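Local coordinates for protein transcriptional regulator (LacI family) (Clostridium acetobutylicum ATCC 824, PDB 3G85) that probably binds cis-regulatory DNA as a LacI-family transcriptional regulator, with a periplasmic-binding-protein-like domain of the kind that senses small effectors, at residues 190-204 / 217-231. Numbering follows the deposited sequence.
Sequences KALFCNSDSIALGVI and DIEIVAIGMNDREYT
OD1 of D197 is gripped by two successive backbone amides, M225 N at 2.9 Å and N226 N at 3.0 Å, both arriving from the same face of the carboxylate and well above its plane. With chi1 at 59°, CG sits between the backbone N and carbonyl carbon of D197, which swings the carboxylate over the turn that follows strand 219-224. These bonds tie the start of helix 197-209 to that turn, and a water donating to both OD2 and D227 O extends the link toward helix 228-232. The side-chain amide of N226 stands nearly perpendicular to the carboxylate, their planes 80° apart. Strand 191-194, helix 197-209 and strand 219-224 form a beta-alpha-beta unit of the periplasmic-binding-protein-like domain, its two strands parallel and hydrogen-bonded, as in C194 N to V221 O (2.9 Å). The helix covers the face carrying L192, C194, I220 and A222. There A200 CB meets A222 CB at 3.7 Å, and I220 reaches past V203 to set its CD1 3.5 Å from I204 CG1. S196 caps the helix, its OG accepting from I199 N. F193, on the opposite face from L192 and C194, sets CZ 3.7 Å from I223 CG1 and stacks with F149 of helix 140-155.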
loop_
_atom_site.group_PDB
_atom_site.type_symbol
_atom_site.label_atom_id
_atom_site.label_comp_id
_atom_site.label_asym_id
_atom_site.label_seq_id
_atom_site.Cartn_x
_atom_site.Cartn_y
_atom_site.Cartn_z
ATOM N N LYS A 190 -12.523 -21.009 -4.737
ATOM C CA LYS A 190 -13.186 -20.192 -5.730
ATOM C C LYS A 190 -13.053 -18.675 -5.471
ATOM O O LYS A 190 -13.510 -17.865 -6.274
ATOM C CB LYS A 190 -14.658 -20.576 -5.823
ATOM C CG LYS A 190 -14.918 -21.967 -6.472
ATOM C CD LYS A 190 -16.397 -22.159 -6.734
ATOM C CE LYS A 190 -16.810 -21.540 -8.077
ATOM N NZ LYS A 190 -18.027 -20.691 -7.927
ATOM N N ALA A 191 -12.454 -18.317 -4.344
ATOM C CA ALA A 191 -12.172 -16.926 -4.007
ATOM C C ALA A 191 -10.673 -16.785 -3.877
ATOM O O ALA A 191 -9.990 -17.689 -3.362
ATOM C CB ALA A 191 -12.852 -16.543 -2.707
ATOM N N LEU A 192 -10.149 -15.656 -4.355
ATOM C CA LEU A 192 -8.726 -15.404 -4.280
ATOM C C LEU A 192 -8.454 -13.963 -3.870
ATOM O O LEU A 192 -8.918 -13.045 -4.517
ATOM C CB LEU A 192 -8.063 -15.710 -5.644
ATOM C CG LEU A 192 -6.559 -15.377 -5.720
ATOM C CD1 LEU A 192 -5.718 -16.304 -4.825
ATOM C CD2 LEU A 192 -6.082 -15.447 -7.169
ATOM N N PHE A 193 -7.706 -13.796 -2.787
ATOM C CA PHE A 193 -7.200 -12.501 -2.363
ATOM C C PHE A 193 -5.747 -12.320 -2.821
ATOM O O PHE A 193 -4.893 -13.166 -2.549
ATOM C CB PHE A 193 -7.287 -12.418 -0.843
ATOM C CG PHE A 193 -6.685 -11.172 -0.246
ATOM C CD1 PHE A 193 -7.297 -9.919 -0.446
ATOM C CD2 PHE A 193 -5.561 -11.263 0.559
ATOM C CE1 PHE A 193 -6.785 -8.777 0.156
ATOM C CE2 PHE A 193 -5.017 -10.091 1.175
ATOM C CZ PHE A 193 -5.639 -8.859 0.951
ATOM N N CYS A 194 -5.461 -11.217 -3.505
ATOM C CA CYS A 194 -4.058 -10.896 -3.848
ATOM C C CYS A 194 -3.678 -9.624 -3.120
ATOM O O CYS A 194 -4.406 -8.644 -3.198
ATOM C CB CYS A 194 -3.881 -10.681 -5.350
ATOM S SG CYS A 194 -4.299 -12.122 -6.377
ATOM N N ASN A 195 -2.563 -9.625 -2.419
ATOM C CA ASN A 195 -2.245 -8.428 -1.629
ATOM C C ASN A 195 -1.497 -7.372 -2.453
ATOM O O ASN A 195 -0.967 -6.402 -1.894
ATOM C CB ASN A 195 -1.554 -8.768 -0.277
ATOM C CG ASN A 195 -0.088 -9.180 -0.420
ATOM O OD1 ASN A 195 0.381 -9.497 -1.504
ATOM N ND2 ASN A 195 0.649 -9.172 0.703
ATOM N N SER A 196 -1.448 -7.562 -3.773
ATOM C CA SER A 196 -1.060 -6.452 -4.667
ATOM C C SER A 196 -1.794 -6.603 -5.995
ATOM O O SER A 196 -2.122 -7.731 -6.432
ATOM C CB SER A 196 0.470 -6.357 -4.861
ATOM O OG SER A 196 0.910 -7.048 -6.010
ATOM N N ASP A 197 -2.074 -5.471 -6.633
ATOM C CA ASP A 197 -2.705 -5.500 -7.955
ATOM C C ASP A 197 -1.769 -6.051 -9.024
ATOM O O ASP A 197 -2.257 -6.690 -9.956
ATOM C CB ASP A 197 -3.197 -4.121 -8.386
ATOM C CG ASP A 197 -2.063 -3.113 -8.441
ATOM O OD1 ASP A 197 -1.494 -2.832 -7.367
ATOM O OD2 ASP A 197 -1.688 -2.677 -9.566
ATOM N N SER A 198 -0.452 -5.881 -8.891
ATOM C CA SER A 198 0.477 -6.439 -9.890
ATOM C C SER A 198 0.373 -7.961 -9.876
ATOM O O SER A 198 0.390 -8.614 -10.911
ATOM C CB SER A 198 1.936 -6.047 -9.595
ATOM O OG SER A 198 2.110 -4.671 -9.860
ATOM N N ILE A 199 0.265 -8.515 -8.673
ATOM C CA ILE A 199 0.101 -9.944 -8.519
ATOM C C ILE A 199 -1.182 -10.368 -9.219
ATOM O O ILE A 199 -1.203 -11.349 -9.982
ATOM C CB ILE A 199 0.134 -10.331 -7.019
ATOM C CG1 ILE A 199 1.588 -10.303 -6.496
ATOM C CG2 ILE A 199 -0.554 -11.689 -6.787
ATOM C CD1 ILE A 199 1.680 -10.514 -5.024
ATOM N N ALA A 200 -2.264 -9.638 -8.976
ATOM C CA ALA A 200 -3.565 -9.974 -9.587
ATOM C C ALA A 200 -3.534 -9.923 -11.113
ATOM O O ALA A 200 -4.129 -10.771 -11.792
ATOM C CB ALA A 200 -4.652 -9.033 -9.044
ATOM N N LEU A 201 -2.818 -8.953 -11.664
ATOM C CA LEU A 201 -2.726 -8.854 -13.128
ATOM C C LEU A 201 -1.991 -10.056 -13.740
ATOM O O LEU A 201 -2.417 -10.586 -14.785
ATOM C CB LEU A 201 -2.035 -7.565 -13.555
ATOM C CG LEU A 201 -2.857 -6.304 -13.251
ATOM C CD1 LEU A 201 -1.962 -5.078 -13.527
ATOM C CD2 LEU A 201 -4.239 -6.288 -14.010
ATOM N N GLY A 202 -0.953 -10.517 -13.059
ATOM C CA GLY A 202 -0.231 -11.720 -13.484
ATOM C C GLY A 202 -1.109 -12.969 -13.383
ATOM O O GLY A 202 -1.086 -13.841 -14.271
ATOM N N VAL A 203 -1.851 -13.066 -12.285
ATOM C CA VAL A 203 -2.787 -14.192 -12.075
ATOM C C VAL A 203 -3.814 -14.291 -13.212
ATOM O O VAL A 203 -4.018 -15.349 -13.807
ATOM C CB VAL A 203 -3.497 -14.095 -10.736
ATOM C CG1 VAL A 203 -4.689 -15.121 -10.695
ATOM C CG2 VAL A 203 -2.507 -14.265 -9.559
ATOM N N ILE A 204 -4.432 -13.174 -13.553
ATOM C CA ILE A 204 -5.430 -13.153 -14.607
ATOM C C ILE A 204 -4.802 -13.517 -15.959
ATOM O O ILE A 204 -5.487 -14.161 -16.786
ATOM C CB ILE A 204 -6.144 -11.787 -14.623
ATOM C CG1 ILE A 204 -7.104 -11.718 -13.453
ATOM C CG2 ILE A 204 -6.896 -11.539 -15.910
ATOM C CD1 ILE A 204 -7.275 -10.293 -12.992
ATOM N N ASP A 217 -15.488 -19.256 -12.182
ATOM C CA ASP A 217 -14.655 -20.287 -11.559
ATOM C C ASP A 217 -13.819 -19.748 -10.400
ATOM O O ASP A 217 -13.642 -20.430 -9.402
ATOM C CB ASP A 217 -13.746 -20.926 -12.602
ATOM C CG ASP A 217 -14.526 -21.581 -13.733
ATOM O OD1 ASP A 217 -15.673 -22.021 -13.476
ATOM O OD2 ASP A 217 -13.995 -21.652 -14.874
ATOM N N ILE A 218 -13.288 -18.531 -10.551
ATOM C CA ILE A 218 -12.476 -17.874 -9.507
ATOM C C ILE A 218 -12.814 -16.391 -9.453
ATOM O O ILE A 218 -12.840 -15.717 -10.497
ATOM C CB ILE A 218 -10.940 -18.034 -9.740
ATOM C CG1 ILE A 218 -10.535 -19.507 -9.663
ATOM C CG2 ILE A 218 -10.124 -17.224 -8.691
ATOM C CD1 ILE A 218 -9.067 -19.760 -9.828
ATOM N N GLU A 219 -13.075 -15.878 -8.249
ATOM C CA GLU A 219 -13.300 -14.439 -8.081
ATOM C C GLU A 219 -12.109 -13.807 -7.344
ATOM O O GLU A 219 -11.633 -14.354 -6.374
ATOM C CB GLU A 219 -14.595 -14.168 -7.335
ATOM C CG GLU A 219 -15.046 -12.743 -7.531
ATOM C CD GLU A 219 -16.470 -12.473 -7.087
ATOM O OE1 GLU A 219 -17.306 -13.417 -7.032
ATOM O OE2 GLU A 219 -16.748 -11.293 -6.784
ATOM N N ILE A 220 -11.623 -12.669 -7.836
ATOM C CA ILE A 220 -10.406 -12.069 -7.268
ATOM C C ILE A 220 -10.716 -10.729 -6.627
ATOM O O ILE A 220 -11.497 -9.957 -7.158
ATOM C CB ILE A 220 -9.339 -11.841 -8.383
ATOM C CG1 ILE A 220 -9.024 -13.173 -9.066
ATOM C CG2 ILE A 220 -8.068 -11.154 -7.781
ATOM C CD1 ILE A 220 -8.243 -13.074 -10.420
ATOM N N VAL A 221 -10.088 -10.450 -5.499
ATOM C CA VAL A 221 -10.063 -9.098 -4.933
ATOM C C VAL A 221 -8.596 -8.832 -4.666
ATOM O O VAL A 221 -7.883 -9.701 -4.169
ATOM C CB VAL A 221 -10.843 -8.952 -3.619
ATOM C CG1 VAL A 221 -10.650 -7.527 -3.008
ATOM C CG2 VAL A 221 -12.336 -9.191 -3.888
ATOM N N ALA A 222 -8.130 -7.649 -5.038
ATOM C CA ALA A 222 -6.712 -7.346 -4.846
ATOM C C ALA A 222 -6.583 -6.044 -4.097
ATOM O O ALA A 222 -7.457 -5.206 -4.166
ATOM C CB ALA A 222 -6.024 -7.222 -6.173
ATOM N N ILE A 223 -5.465 -5.870 -3.400
ATOM C CA ILE A 223 -5.132 -4.577 -2.783
ATOM C C ILE A 223 -4.539 -3.672 -3.870
ATOM O O ILE A 223 -3.592 -4.058 -4.567
ATOM C CB ILE A 223 -4.128 -4.735 -1.620
ATOM C CG1 ILE A 223 -4.709 -5.618 -0.488
ATOM C CG2 ILE A 223 -3.641 -3.345 -1.109
ATOM C CD1 ILE A 223 -5.937 -4.969 0.209
ATOM N N GLY A 224 -5.105 -2.484 -4.021
ATOM C CA GLY A 224 -4.674 -1.581 -5.103
ATOM C C GLY A 224 -3.497 -0.739 -4.677
ATOM O O GLY A 224 -3.612 0.094 -3.773
HETATM N N MSE A 225 -2.343 -0.977 -5.292
HETATM C CA MSE A 225 -1.135 -0.236 -4.907
HETATM C C MSE A 225 -0.668 0.643 -6.051
HETATM O O MSE A 225 -0.210 1.765 -5.821
HETATM C CB MSE A 225 -0.010 -1.198 -4.498
HETATM C CG MSE A 225 -0.460 -2.226 -3.487
HETATM SE SE MSE A 225 1.125 -3.068 -2.706
HETATM C CE MSE A 225 0.293 -3.834 -1.199
ATOM N N ASN A 226 -0.727 0.099 -7.271
ATOM C CA ASN A 226 -0.346 0.852 -8.465
ATOM C C ASN A 226 -1.553 1.589 -9.044
ATOM O O ASN A 226 -2.681 1.475 -8.547
ATOM C CB ASN A 226 0.306 -0.054 -9.536
ATOM C CG ASN A 226 1.663 -0.625 -9.082
ATOM O OD1 ASN A 226 2.487 0.068 -8.511
ATOM N ND2 ASN A 226 1.874 -1.905 -9.330
ATOM N N ASP A 227 -1.307 2.359 -10.090
ATOM C CA ASP A 227 -2.337 3.127 -10.791
ATOM C C ASP A 227 -3.667 2.354 -10.991
ATOM O O ASP A 227 -3.683 1.290 -11.584
ATOM C CB ASP A 227 -1.711 3.553 -12.129
ATOM C CG ASP A 227 -2.480 4.627 -12.843
ATOM O OD1 ASP A 227 -3.738 4.547 -12.928
ATOM O OD2 ASP A 227 -1.786 5.527 -13.399
ATOM N N ARG A 228 -4.766 2.890 -10.457
ATOM C CA ARG A 228 -6.108 2.289 -10.543
ATOM C C ARG A 228 -6.551 1.894 -11.975
ATOM O O ARG A 228 -7.380 0.978 -12.152
ATOM C CB ARG A 228 -7.150 3.272 -9.993
ATOM C CG ARG A 228 -7.077 3.545 -8.479
ATOM C CD ARG A 228 -8.265 4.482 -8.096
ATOM N NE ARG A 228 -8.372 4.600 -6.642
ATOM C CZ ARG A 228 -8.866 5.658 -5.977
ATOM N NH1 ARG A 228 -9.306 6.725 -6.651
ATOM N NH2 ARG A 228 -8.913 5.642 -4.639
ATOM N N GLU A 229 -6.037 2.578 -12.995
ATOM C CA GLU A 229 -6.499 2.281 -14.346
ATOM C C GLU A 229 -6.115 0.879 -14.867
ATOM O O GLU A 229 -6.794 0.333 -15.756
ATOM C CB GLU A 229 -6.068 3.375 -15.348
ATOM C CG GLU A 229 -6.991 4.589 -15.257
ATOM C CD GLU A 229 -6.823 5.592 -16.380
ATOM O OE1 GLU A 229 -6.260 5.261 -17.449
ATOM O OE2 GLU A 229 -7.268 6.738 -16.164
ATOM N N TYR A 230 -5.012 0.319 -14.366
ATOM C CA TYR A 230 -4.597 -1.009 -14.832
ATOM C C TYR A 230 -5.641 -2.066 -14.478
ATOM O O TYR A 230 -5.928 -2.973 -15.259
ATOM C CB TYR A 230 -3.215 -1.396 -14.310
ATOM C CG TYR A 230 -2.090 -0.635 -14.959
ATOM C CD1 TYR A 230 -1.677 -0.928 -16.265
ATOM C CD2 TYR A 230 -1.425 0.371 -14.268
ATOM C CE1 TYR A 230 -0.633 -0.218 -16.874
ATOM C CE2 TYR A 230 -0.367 1.092 -14.871
ATOM C CZ TYR A 230 0.016 0.783 -16.161
ATOM O OH TYR A 230 1.037 1.482 -16.754
ATOM N N THR A 231 -6.217 -1.949 -13.291
ATOM C CA THR A 231 -7.242 -2.908 -12.874
ATOM C C THR A 231 -8.651 -2.467 -13.326
ATOM O O THR A 231 -9.564 -3.299 -13.392
ATOM C CB THR A 231 -7.226 -3.111 -11.348
ATOM O OG1 THR A 231 -7.245 -1.828 -10.698
ATOM C CG2 THR A 231 -5.953 -3.892 -10.918
HETATM O O HOH W 1 -3.316 -1.319 -10.959
#